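Local coordinates for phosphoglycerate oxidoreductase (PDB 4HY3), which probably reduces 2-keto acids such as hydroxypyruvate and glyoxylate, with NAD(P)H as the hydride donor, at residues A[262-267]-A[287-292]; A[122-127]-A[341-346]; A[200-205]-A[217-222]; A[28-33]-A[74-79]. One frame throughout, in Å; residues are numbered along the deposited sequence.

Contact 1 of 4, residues A[262-267]-A[287-292]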
loop_
_atom_site.group_PDB
_atom_site.type_symbol
_atom_site.label_atom_id
_atom_site.label_comp_id
_atom_site.label_asym_id
_atom_site.label_seq_id
_atom_site.Cartn_x
_atom_site.Cartn_y
_atom_site.Cartn_z
ATOM N N PHE A 262 7.598 11.969 22.784
ATOM C CA PHE A 262 7.315 13.304 22.257
ATOM C C PHE A 262 8.457 13.818 21.377
ATOM O O PHE A 262 9.583 14.032 21.847
ATOM C CB PHE A 262 7.051 14.284 23.413
ATOM C CG PHE A 262 6.923 15.711 22.988
ATOM C CD1 PHE A 262 5.672 16.252 22.713
ATOM C CD2 PHE A 262 8.050 16.518 22.865
ATOM C CE1 PHE A 262 5.543 17.583 22.322
ATOM C CE2 PHE A 262 7.937 17.846 22.474
ATOM C CZ PHE A 262 6.679 18.385 22.208
ATOM N N ILE A 263 8.143 14.059 20.110
ATOM C CA ILE A 263 9.177 14.313 19.122
ATOM C C ILE A 263 8.999 15.659 18.414
ATOM O O ILE A 263 8.044 15.870 17.669
ATOM C CB ILE A 263 9.262 13.125 18.136
ATOM C CG1 ILE A 263 9.490 11.817 18.910
ATOM C CG2 ILE A 263 10.374 13.336 17.124
ATOM C CD1 ILE A 263 8.915 10.591 18.246
ATOM N N LEU A 264 9.932 16.566 18.657
ATOM C CA LEU A 264 9.820 17.950 18.192
ATOM C C LEU A 264 10.639 18.231 16.909
ATOM O O LEU A 264 11.884 18.253 16.936
ATOM C CB LEU A 264 10.253 18.891 19.311
ATOM C CG LEU A 264 10.125 20.372 19.030
ATOM C CD1 LEU A 264 8.663 20.725 18.798
ATOM C CD2 LEU A 264 10.725 21.163 20.189
ATOM N N LEU A 265 9.938 18.481 15.802
ATOM C CA LEU A 265 10.592 18.574 14.510
ATOM C C LEU A 265 10.527 19.947 13.881
ATOM O O LEU A 265 11.302 20.252 12.984
ATOM C CB LEU A 265 10.021 17.525 13.540
ATOM C CG LEU A 265 10.232 16.084 13.990
ATOM C CD1 LEU A 265 9.349 15.099 13.247
ATOM C CD2 LEU A 265 11.705 15.712 13.906
ATOM N N SER A 266 9.605 20.781 14.327
ATOM C CA SER A 266 9.485 22.107 13.740
ATOM C C SER A 266 9.197 23.119 14.821
ATOM O O SER A 266 8.300 22.901 15.643
ATOM C CB SER A 266 8.322 22.124 12.771
ATOM O OG SER A 266 7.116 21.809 13.468
ATOM N N ARG A 267 9.949 24.216 14.824
ATOM C CA ARG A 267 9.542 25.406 15.546
ATOM C C ARG A 267 9.605 25.162 17.059
ATOM O O ARG A 267 8.708 24.542 17.638
ATOM C CB ARG A 267 8.117 25.793 15.086
ATOM C CG ARG A 267 7.819 27.279 14.965
ATOM C CD ARG A 267 8.570 27.969 13.833
ATOM N NE ARG A 267 8.539 29.428 13.993
ATOM C CZ ARG A 267 9.615 30.200 14.111
ATOM N NH1 ARG A 267 10.824 29.666 14.075
ATOM N NH2 ARG A 267 9.480 31.511 14.267
ATOM N N ALA A 287 11.760 12.013 25.383
ATOM C CA ALA A 287 11.722 12.963 24.239
ATOM C C ALA A 287 12.958 13.124 23.288
ATOM O O ALA A 287 14.055 12.653 23.562
ATOM C CB ALA A 287 11.235 14.328 24.714
ATOM N N ALA A 288 12.733 13.778 22.149
ATOM C CA ALA A 288 13.798 14.149 21.208
ATOM C C ALA A 288 13.340 15.328 20.400
ATOM O O ALA A 288 12.252 15.300 19.848
ATOM C CB ALA A 288 14.126 13.014 20.264
ATOM N N SER A 289 14.167 16.357 20.334
ATOM C CA SER A 289 13.899 17.478 19.460
ATOM C C SER A 289 15.090 17.714 18.542
ATOM O O SER A 289 16.212 17.314 18.876
ATOM C CB SER A 289 13.619 18.752 20.260
ATOM O OG SER A 289 13.475 19.868 19.381
ATOM N N ASP A 290 14.821 18.374 17.409
ATOM C CA ASP A 290 15.846 18.857 16.488
ATOM C C ASP A 290 15.939 20.361 16.523
ATOM O O ASP A 290 16.833 20.948 15.934
ATOM C CB ASP A 290 15.582 18.403 15.042
ATOM C CG ASP A 290 16.796 18.619 14.135
ATOM O OD1 ASP A 290 17.888 18.036 14.386
ATOM O OD2 ASP A 290 16.663 19.400 13.182
ATOM N N VAL A 291 15.010 20.993 17.212
ATOM C CA VAL A 291 15.016 22.442 17.272
ATOM C C VAL A 291 15.033 22.887 18.735
ATOM O O VAL A 291 14.618 22.142 19.621
ATOM C CB VAL A 291 13.848 23.026 16.442
ATOM C CG1 VAL A 291 12.512 22.694 17.098
ATOM C CG2 VAL A 291 14.016 24.534 16.207
ATOM N N TYR A 292 15.566 24.076 18.990
ATOM C CA TYR A 292 15.823 24.532 20.360
ATOM C C TYR A 292 15.502 26.014 20.501
ATOM O O TYR A 292 15.505 26.731 19.499
ATOM C CB TYR A 292 17.271 24.235 20.751
ATOM C CG TYR A 292 17.490 22.771 20.828
ATOM C CD1 TYR A 292 17.252 22.083 21.999
ATOM C CD2 TYR A 292 17.876 22.050 19.709
ATOM C CE1 TYR A 292 17.414 20.707 22.065
ATOM C CE2 TYR A 292 18.031 20.682 19.762
ATOM C CZ TYR A 292 17.791 20.024 20.941
ATOM O OH TYR A 292 17.948 18.679 20.996
#
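F262, L264, A288 and D290 carry three backbone hydrogen bonds between strands that run parallel, only 6° apart. A288 N donates to F262 O at 3.2 Å. L264 N returns a bond to A288 O at 2.9 Å, in the carbonyl plane. D290 N, just past the strand, reaches L264 O at 3.0 Å and meets it almost head-on, with a C=O...N angle of 172°. A288 O also receives a C-H contact from I263 CA, so two groups of the facing strand approach it. The backbone of I263 bonds instead to I234 and V236, and that of A287 to G308, which ties the pair into strands on both flanks.

On the face shared by L264 and S289, the S289 hydroxyl is already engaged. Held anti to the backbone N (chi1 175°), S289 OG donates to V291 O at 2.6 Å, on a lone pair, while L264 CD2 packs beside it. With an alanine at S289 the hydroxyl is gone, and V291 O would probably lose this donor, making the turn after the strand less firmly held. V291 CG1 lies 3.8 Å from L264 CG and 3.7 Å from R267 N. The D290 carboxylate is satisfied by the backbone N atoms of R315 and A316, and R267 NH2 forms a salt bridge to D269. F262 meets the methyl of A287 at its ring edge, F262 CD2 to A287 CB 4.3 Å. The pair closes a beta-alpha-beta unit through helix 273-281, in the parallel sheet of a Rossmann-type NAD-binding domain.

Contact 2 of 4, residues A[122-127]-A[341-346]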
loop_
_atom_site.group_PDB
_atom_site.type_symbol
_atom_site.label_atom_id
_atom_site.label_comp_id
_atom_site.label_asym_id
_atom_site.label_seq_id
_atom_site.Cartn_x
_atom_site.Cartn_y
_atom_site.Cartn_z
ATOM N N HIS A 122 2.872 33.605 -11.246
ATOM C CA HIS A 122 2.944 32.637 -10.165
ATOM C C HIS A 122 4.208 32.778 -9.373
ATOM O O HIS A 122 5.262 33.068 -9.911
ATOM C CB HIS A 122 2.793 31.195 -10.680
ATOM C CG HIS A 122 1.616 30.995 -11.625
ATOM N ND1 HIS A 122 1.759 30.502 -12.880
ATOM C CD2 HIS A 122 0.262 31.270 -11.472
ATOM C CE1 HIS A 122 0.563 30.451 -13.486
ATOM N NE2 HIS A 122 -0.354 30.921 -12.629
ATOM N N VAL A 123 4.097 32.589 -8.064
ATOM C CA VAL A 123 5.237 32.564 -7.186
ATOM C C VAL A 123 5.201 31.195 -6.597
ATOM O O VAL A 123 4.190 30.801 -6.006
ATOM C CB VAL A 123 5.116 33.546 -6.025
ATOM C CG1 VAL A 123 6.317 33.371 -5.107
ATOM C CG2 VAL A 123 4.989 34.994 -6.503
ATOM N N VAL A 124 6.297 30.467 -6.745
ATOM C CA VAL A 124 6.325 29.066 -6.409
ATOM C C VAL A 124 7.469 28.869 -5.413
ATOM O O VAL A 124 8.412 29.668 -5.386
ATOM C CB VAL A 124 6.432 28.236 -7.711
ATOM C CG1 VAL A 124 7.819 27.670 -7.925
ATOM C CG2 VAL A 124 5.413 27.125 -7.731
ATOM N N THR A 125 7.371 27.842 -4.568
ATOM C CA THR A 125 8.372 27.590 -3.512
ATOM C C THR A 125 8.685 26.129 -3.490
ATOM O O THR A 125 7.935 25.302 -3.989
ATOM C CB THR A 125 7.889 27.947 -2.083
ATOM O OG1 THR A 125 6.549 27.469 -1.917
ATOM C CG2 THR A 125 7.937 29.457 -1.825
ATOM N N THR A 126 9.787 25.806 -2.854
ATOM C CA THR A 126 10.387 24.531 -3.062
ATOM C C THR A 126 10.656 23.870 -1.737
ATOM O O THR A 126 11.417 22.902 -1.678
ATOM C CB THR A 126 11.724 24.742 -3.782
ATOM O OG1 THR A 126 12.509 25.694 -3.036
ATOM C CG2 THR A 126 11.472 25.262 -5.195
ATOM N N GLY A 127 10.036 24.419 -0.689
ATOM C CA GLY A 127 10.218 23.979 0.690
ATOM C C GLY A 127 9.830 22.539 0.994
ATOM O O GLY A 127 10.262 21.976 2.004
ATOM N N LEU A 341 1.345 25.749 -19.449
ATOM C CA LEU A 341 0.528 25.232 -18.340
ATOM C C LEU A 341 0.919 25.783 -16.948
ATOM O O LEU A 341 2.025 26.331 -16.752
ATOM C CB LEU A 341 0.498 23.698 -18.326
ATOM C CG LEU A 341 0.181 23.020 -19.676
ATOM C CD1 LEU A 341 0.995 21.742 -19.820
ATOM C CD2 LEU A 341 -1.285 22.729 -19.912
ATOM N N PRO A 342 -0.007 25.667 -15.978
ATOM C CA PRO A 342 0.203 26.064 -14.598
ATOM C C PRO A 342 1.218 25.195 -13.889
ATOM O O PRO A 342 1.292 23.989 -14.147
ATOM C CB PRO A 342 -1.172 25.862 -13.966
ATOM C CG PRO A 342 -1.838 24.863 -14.838
ATOM C CD PRO A 342 -1.405 25.281 -16.205
ATOM N N PRO A 343 2.004 25.806 -12.986
ATOM C CA PRO A 343 3.032 25.049 -12.277
ATOM C C PRO A 343 2.352 24.106 -11.286
ATOM O O PRO A 343 1.299 24.457 -10.737
ATOM C CB PRO A 343 3.820 26.145 -11.555
ATOM C CG PRO A 343 2.804 27.217 -11.305
ATOM C CD PRO A 343 1.954 27.212 -12.546
HETATM N N MSE A 344 2.933 22.923 -11.085
HETATM C CA MSE A 344 2.330 21.890 -10.243
HETATM C C MSE A 344 3.217 21.502 -9.116
HETATM O O MSE A 344 2.737 21.179 -8.041
HETATM C CB MSE A 344 2.108 20.580 -11.000
HETATM C CG MSE A 344 1.040 20.579 -12.079
HETATM SE SE MSE A 344 -0.654 21.337 -11.417
HETATM C CE MSE A 344 -1.456 19.807 -10.456
ATOM N N ARG A 345 4.521 21.531 -9.358
ATOM C CA ARG A 345 5.485 20.795 -8.552
ATOM C C ARG A 345 5.837 21.511 -7.255
ATOM O O ARG A 345 5.850 20.902 -6.185
ATOM C CB ARG A 345 6.759 20.458 -9.375
ATOM C CG ARG A 345 7.662 19.417 -8.719
ATOM C CD ARG A 345 6.872 18.717 -7.623
ATOM N NE ARG A 345 7.337 17.373 -7.319
ATOM C CZ ARG A 345 6.747 16.551 -6.453
ATOM N NH1 ARG A 345 5.660 16.914 -5.791
ATOM N NH2 ARG A 345 7.252 15.356 -6.252
ATOM N N CYS A 346 6.147 22.792 -7.372
ATOM C CA CYS A 346 6.489 23.605 -6.227
ATOM C C CYS A 346 5.202 24.224 -5.712
ATOM O O CYS A 346 4.229 24.308 -6.455
ATOM C CB CYS A 346 7.469 24.706 -6.650
ATOM S SG CYS A 346 8.902 24.214 -7.668
#
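H122, V124 and T126 pack on P343 and C346, where the loop after helix 320-338 returns to the mixed sheet whose order resembles a flavodoxin-like fold, widened here by the antiparallel strand 347-348. Packing side chains make the contact. The P343 ring lies obliquely against the H122 imidazole, P343 CD 3.3 Å from H122 ND1 and P343 CG 4.0 Å from H122 CG. The imidazole is brought there by a first torsion of -48°, which sets its CG anti to the carbonyl carbon. Two residues along the strand, V124 CG2 meets P343 CB at 4.3 Å, so the proline rests on two residues of strand 122-125.

Polar support comes from neighbours of the pair. The carboxylate of D333, on helix 320-338, accepts bonds from the backbone N atoms of M344, R345 and C346, fixing the turn that presents C346 to the strand. T125 pairs by its backbone with K347, and R345 forms a salt bridge to E216 of the third subunit.

The last element is sulfur against methyl groups. C346 SG, anti to its own carbonyl carbon (chi1 -48°), touches V124 CG1 at 3.6 Å and T126 CG2 at 3.7 Å.

Contact 3 of 4, residues A[200-205]-A[217-222]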
loop_
_atom_site.group_PDB
_atom_site.type_symbol
_atom_site.label_atom_id
_atom_site.label_comp_id
_atom_site.label_asym_id
_atom_site.label_seq_id
_atom_site.Cartn_x
_atom_site.Cartn_y
_atom_site.Cartn_z
ATOM N N ALA A 200 -0.106 1.119 12.420
ATOM C CA ALA A 200 -0.423 1.786 13.685
ATOM C C ALA A 200 -1.681 2.679 13.588
ATOM O O ALA A 200 -2.277 2.796 12.514
ATOM C CB ALA A 200 0.766 2.631 14.102
ATOM N N ARG A 201 -2.082 3.300 14.701
ATOM C CA ARG A 201 -3.204 4.248 14.690
ATOM C C ARG A 201 -2.782 5.744 14.726
ATOM O O ARG A 201 -2.103 6.229 15.672
ATOM C CB ARG A 201 -4.190 3.914 15.804
ATOM C CG ARG A 201 -5.350 4.879 15.965
ATOM C CD ARG A 201 -6.565 4.076 16.343
ATOM N NE ARG A 201 -7.565 4.855 17.058
ATOM C CZ ARG A 201 -8.862 4.867 16.759
ATOM N NH1 ARG A 201 -9.333 4.152 15.736
ATOM N NH2 ARG A 201 -9.688 5.607 17.483
ATOM N N ILE A 202 -3.194 6.476 13.692
ATOM C CA ILE A 202 -2.651 7.810 13.484
ATOM C C ILE A 202 -3.672 8.950 13.583
ATOM O O ILE A 202 -4.491 9.168 12.658
ATOM C CB ILE A 202 -1.832 7.892 12.172
ATOM C CG1 ILE A 202 -0.716 6.842 12.193
ATOM C CG2 ILE A 202 -1.250 9.293 12.006
ATOM C CD1 ILE A 202 -0.083 6.584 10.852
ATOM N N ARG A 203 -3.585 9.671 14.708
ATOM C CA ARG A 203 -4.447 10.819 15.029
ATOM C C ARG A 203 -3.749 12.093 14.670
ATOM O O ARG A 203 -2.613 12.317 15.080
ATOM C CB ARG A 203 -4.774 10.874 16.525
ATOM C CG ARG A 203 -5.897 9.949 16.947
ATOM C CD ARG A 203 -6.284 10.204 18.387
ATOM N NE ARG A 203 -6.899 9.037 19.012
ATOM C CZ ARG A 203 -6.219 8.088 19.644
ATOM N NH1 ARG A 203 -4.887 8.162 19.715
ATOM N NH2 ARG A 203 -6.865 7.070 20.202
ATOM N N VAL A 204 -4.447 12.942 13.934
ATOM C CA VAL A 204 -3.856 14.165 13.423
ATOM C C VAL A 204 -4.695 15.365 13.825
ATOM O O VAL A 204 -5.908 15.376 13.651
ATOM C CB VAL A 204 -3.714 14.125 11.871
ATOM C CG1 VAL A 204 -3.378 15.506 11.293
ATOM C CG2 VAL A 204 -2.646 13.126 11.459
ATOM N N PHE A 205 -4.037 16.389 14.338
ATOM C CA PHE A 205 -4.713 17.635 14.584
ATOM C C PHE A 205 -4.275 18.688 13.567
ATOM O O PHE A 205 -3.085 18.939 13.391
ATOM C CB PHE A 205 -4.492 18.102 16.029
ATOM C CG PHE A 205 -4.876 19.524 16.255
ATOM C CD1 PHE A 205 -6.215 19.889 16.333
ATOM C CD2 PHE A 205 -3.901 20.507 16.365
ATOM C CE1 PHE A 205 -6.577 21.217 16.526
ATOM C CE2 PHE A 205 -4.247 21.841 16.555
ATOM C CZ PHE A 205 -5.589 22.196 16.642
ATOM N N ASN A 217 -5.931 11.003 3.348
ATOM C CA ASN A 217 -4.487 10.904 3.510
ATOM C C ASN A 217 -4.119 9.757 4.445
ATOM O O ASN A 217 -2.996 9.683 4.928
ATOM C CB ASN A 217 -3.949 12.207 4.102
ATOM C CG ASN A 217 -3.471 13.174 3.045
ATOM O OD1 ASN A 217 -2.273 13.336 2.844
ATOM N ND2 ASN A 217 -4.407 13.826 2.357
ATOM N N GLY A 218 -5.084 8.891 4.732
ATOM C CA GLY A 218 -4.919 7.850 5.730
ATOM C C GLY A 218 -4.717 8.294 7.178
ATOM O O GLY A 218 -3.901 7.716 7.885
ATOM N N VAL A 219 -5.445 9.290 7.659
ATOM C CA VAL A 219 -5.314 9.607 9.090
ATOM C C VAL A 219 -6.657 9.934 9.741
ATOM O O VAL A 219 -7.639 10.230 9.045
ATOM C CB VAL A 219 -4.288 10.744 9.412
ATOM C CG1 VAL A 219 -2.879 10.356 9.022
ATOM C CG2 VAL A 219 -4.686 12.058 8.756
ATOM N N GLU A 220 -6.658 9.913 11.075
ATOM C CA GLU A 220 -7.829 10.211 11.874
ATOM C C GLU A 220 -7.803 11.652 12.424
ATOM O O GLU A 220 -7.064 11.953 13.378
ATOM C CB GLU A 220 -7.900 9.203 13.016
ATOM C CG GLU A 220 -9.172 9.239 13.842
ATOM C CD GLU A 220 -9.186 8.136 14.877
ATOM O OE1 GLU A 220 -8.653 7.042 14.575
ATOM O OE2 GLU A 220 -9.712 8.364 15.989
ATOM N N PRO A 221 -8.619 12.545 11.828
ATOM C CA PRO A 221 -8.729 13.943 12.250
ATOM C C PRO A 221 -9.152 13.967 13.685
ATOM O O PRO A 221 -10.063 13.232 14.046
ATOM C CB PRO A 221 -9.865 14.492 11.389
ATOM C CG PRO A 221 -10.560 13.306 10.797
ATOM C CD PRO A 221 -9.529 12.228 10.713
ATOM N N ALA A 222 -8.506 14.784 14.505
ATOM C CA ALA A 222 -8.703 14.683 15.939
ATOM C C ALA A 222 -8.440 15.990 16.707
ATOM O O ALA A 222 -7.835 16.938 16.204
ATOM C CB ALA A 222 -7.879 13.527 16.510
#
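E220 faces R201 and R203 from the short strand beside them. E220 CB passes I202 O at 3.4 Å. With CG anti to the backbone N (chi1 -172°) and the chain extended beyond it, E220 CD comes to 3.7 Å from R201 NH2. E220 OE1 sits over the face of the R201 guanidinium, 3.1 Å from R201 CZ, and E220 OE2 makes the salt bridge to R201 NH2 at 3.1 Å. The two planes stand 80° apart and E220 OE2 lies well out of the guanidinium plane, so charge rather than a directed N-H holds them. R203 NE, 4.2 Å from E220 OE2, is beyond a salt bridge. A glutamine in place of E220 carries no charge and would probably leave R201 without its partner across the strands.

Strands 201-205 and 220-221 flank helix 211-216 in a beta-alpha-beta unit at the edge of the Rossmann-type sheet. G218, with positive phi, ends that helix in a Schellman motif. Backbone bonds run from E220 N to I202 O, V204 N to E220 O and A222 N to V204 O. Alongside, V204 CG2 packs on V219 CB at 3.5 Å, and I202 CG2 on V219 CG1 at 3.6 Å.

Contact 4 of 4, residues A[28-33]-A[74-79]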
loop_
_atom_site.group_PDB
_atom_site.type_symbol
_atom_site.label_atom_id
_atom_site.label_comp_id
_atom_site.label_asym_id
_atom_site.label_seq_id
_atom_site.Cartn_x
_atom_site.Cartn_y
_atom_site.Cartn_z
ATOM N N ARG A 28 15.915 30.266 -27.217
ATOM C CA ARG A 28 15.863 29.737 -25.836
ATOM C C ARG A 28 15.304 30.827 -24.941
ATOM O O ARG A 28 15.770 31.949 -24.977
ATOM C CB ARG A 28 17.269 29.307 -25.395
ATOM C CG ARG A 28 17.768 28.086 -26.158
ATOM C CD ARG A 28 19.271 28.032 -26.390
ATOM N NE ARG A 28 20.017 28.935 -25.520
ATOM C CZ ARG A 28 20.674 28.575 -24.423
ATOM N NH1 ARG A 28 20.699 27.303 -24.022
ATOM N NH2 ARG A 28 21.323 29.503 -23.740
ATOM N N PRO A 29 14.299 30.489 -24.138
ATOM C CA PRO A 29 13.750 31.342 -23.062
ATOM C C PRO A 29 14.819 31.811 -22.083
ATOM O O PRO A 29 15.776 31.120 -21.846
ATOM C CB PRO A 29 12.776 30.426 -22.315
ATOM C CG PRO A 29 12.611 29.206 -23.186
ATOM C CD PRO A 29 13.774 29.114 -24.114
ATOM N N LEU A 30 14.647 32.984 -21.519
ATOM C CA LEU A 30 15.642 33.547 -20.638
ATOM C C LEU A 30 15.122 33.567 -19.220
ATOM O O LEU A 30 13.982 33.960 -18.973
ATOM C CB LEU A 30 16.028 34.968 -21.068
ATOM C CG LEU A 30 17.092 35.708 -20.243
ATOM C CD1 LEU A 30 17.714 36.833 -21.057
ATOM C CD2 LEU A 30 16.559 36.263 -18.925
ATOM N N ALA A 31 15.993 33.169 -18.300
ATOM C CA ALA A 31 15.702 33.215 -16.890
ATOM C C ALA A 31 16.826 33.884 -16.111
ATOM O O ALA A 31 18.009 33.558 -16.295
ATOM C CB ALA A 31 15.459 31.816 -16.352
ATOM N N ILE A 32 16.440 34.794 -15.218
ATOM C CA ILE A 32 17.362 35.472 -14.326
ATOM C C ILE A 32 17.613 34.624 -13.090
ATOM O O ILE A 32 16.698 34.103 -12.464
ATOM C CB ILE A 32 16.815 36.861 -13.950
ATOM C CG1 ILE A 32 16.518 37.625 -15.236
ATOM C CG2 ILE A 32 17.805 37.639 -13.078
ATOM C CD1 ILE A 32 15.923 38.994 -15.027
ATOM N N SER A 33 18.880 34.479 -12.740
ATOM C CA SER A 33 19.241 33.755 -11.540
ATOM C C SER A 33 19.634 34.730 -10.414
ATOM O O SER A 33 20.485 35.577 -10.585
ATOM C CB SER A 33 20.337 32.757 -11.874
ATOM O OG SER A 33 20.929 32.242 -10.706
ATOM N N LEU A 74 15.651 42.448 -19.233
ATOM C CA LEU A 74 14.351 42.532 -18.568
ATOM C C LEU A 74 13.148 42.366 -19.500
ATOM O O LEU A 74 12.062 41.996 -19.065
ATOM C CB LEU A 74 14.265 43.846 -17.810
ATOM C CG LEU A 74 15.307 43.872 -16.703
ATOM C CD1 LEU A 74 15.656 45.296 -16.296
ATOM C CD2 LEU A 74 14.812 43.053 -15.522
ATOM N N GLY A 75 13.347 42.646 -20.781
ATOM C CA GLY A 75 12.263 42.596 -21.740
ATOM C C GLY A 75 11.840 41.187 -22.056
ATOM O O GLY A 75 10.661 40.940 -22.345
ATOM N N ARG A 76 12.806 40.265 -21.977
ATOM C CA ARG A 76 12.638 38.882 -22.394
ATOM C C ARG A 76 12.509 37.853 -21.236
ATOM O O ARG A 76 12.123 36.704 -21.464
ATOM C CB ARG A 76 13.825 38.497 -23.258
ATOM C CG ARG A 76 13.963 39.275 -24.556
ATOM C CD ARG A 76 15.421 39.431 -25.007
ATOM N NE ARG A 76 16.255 38.280 -24.671
ATOM C CZ ARG A 76 17.573 38.342 -24.475
ATOM N NH1 ARG A 76 18.217 39.498 -24.604
ATOM N NH2 ARG A 76 18.259 37.243 -24.154
ATOM N N ALA A 77 12.860 38.234 -20.014
ATOM C CA ALA A 77 12.865 37.282 -18.906
ATOM C C ALA A 77 11.485 36.586 -18.680
ATOM O O ALA A 77 10.490 37.225 -18.305
ATOM C CB ALA A 77 13.354 37.950 -17.622
ATOM N N ARG A 78 11.441 35.284 -18.905
ATOM C CA ARG A 78 10.249 34.521 -18.659
ATOM C C ARG A 78 10.158 33.984 -17.212
ATOM O O ARG A 78 9.091 33.596 -16.780
ATOM C CB ARG A 78 10.187 33.359 -19.656
ATOM C CG ARG A 78 9.125 32.326 -19.318
ATOM C CD ARG A 78 9.001 31.295 -20.405
ATOM N NE ARG A 78 8.867 31.930 -21.705
ATOM C CZ ARG A 78 8.941 31.273 -22.856
ATOM N NH1 ARG A 78 9.122 29.968 -22.871
ATOM N NH2 ARG A 78 8.824 31.928 -24.000
ATOM N N TYR A 79 11.278 33.926 -16.491
ATOM C CA TYR A 79 11.314 33.358 -15.145
ATOM C C TYR A 79 12.389 34.006 -14.286
ATOM O O TYR A 79 13.400 34.486 -14.806
ATOM C CB TYR A 79 11.627 31.859 -15.166
ATOM C CG TYR A 79 10.780 30.988 -16.078
ATOM C CD1 TYR A 79 9.432 30.739 -15.804
ATOM C CD2 TYR A 79 11.341 30.392 -17.209
ATOM C CE1 TYR A 79 8.670 29.934 -16.636
ATOM C CE2 TYR A 79 10.589 29.574 -18.036
ATOM C CZ TYR A 79 9.260 29.350 -17.745
ATOM O OH TYR A 79 8.529 28.560 -18.574
#
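L30 and I32 meet R78 and Y79 in a strand-to-strand contact of the N-terminal sheet, where the chain emerges from helix 73-76 into strand 77-82 beside strand 30-34. Two backbone bonds make the join: R78 N to L30 O at 2.9 Å, approaching nearly straight onto the carbonyl, and I32 N to Y79 O at 3.1 Å, tilted from its plane. The short strand segments cross at 69°, and only these two hydrogen bonds join them here. A77 CB touches both L30 CD2 and I32 CD1, each at 3.8 Å.

Strand 30-34 runs between 57-60 and 77-82, with all neighbours parallel, and the order 2-1-3-4-5 across the sheet is that of a flavodoxin-like fold, as in the substrate-binding domain of D-2-hydroxyacid dehydrogenases.

L30 CD1 sits over a face of the R76 guanidinium, 3.2 Å from R76 NH2, and the two side chains cross at about a right angle; the charged end is held by D72 and E57. R78 CG is anti to the backbone N (chi1 168°) and the chain bends at chi3, bringing one guanidinium face to P29 CB, which is offset toward the rim; R78 NH1 pairs with D338 of helix 320-338. The same D338 oxygen accepts a hydrogen bond from Y79 OH. A31 CB approaches the Y79 ring at its edge.

In the fold
The contacts fall into two sheets. Contacts 1 and 3 lie in the parallel sheet of the NAD-binding domain, centres 20 Å apart, contact 1 between two inner strands and contact 3 at one edge. Contacts 2 and 4 share the other sheet, their centres 17 Å and their nearest atoms about 7 Å apart. Between the two sheets the centres are 29 Å apart for contacts 1 and 2, and 44 Å for 3 and 4. In sequence the loop closed by contact 2 encloses both contacts 1 and 3. The side chains of S266 and F205 lie near a glycine-rich GxGxxG pattern, probably the dinucleotide-binding turn, and relatives carry their active site in the cleft between such domains.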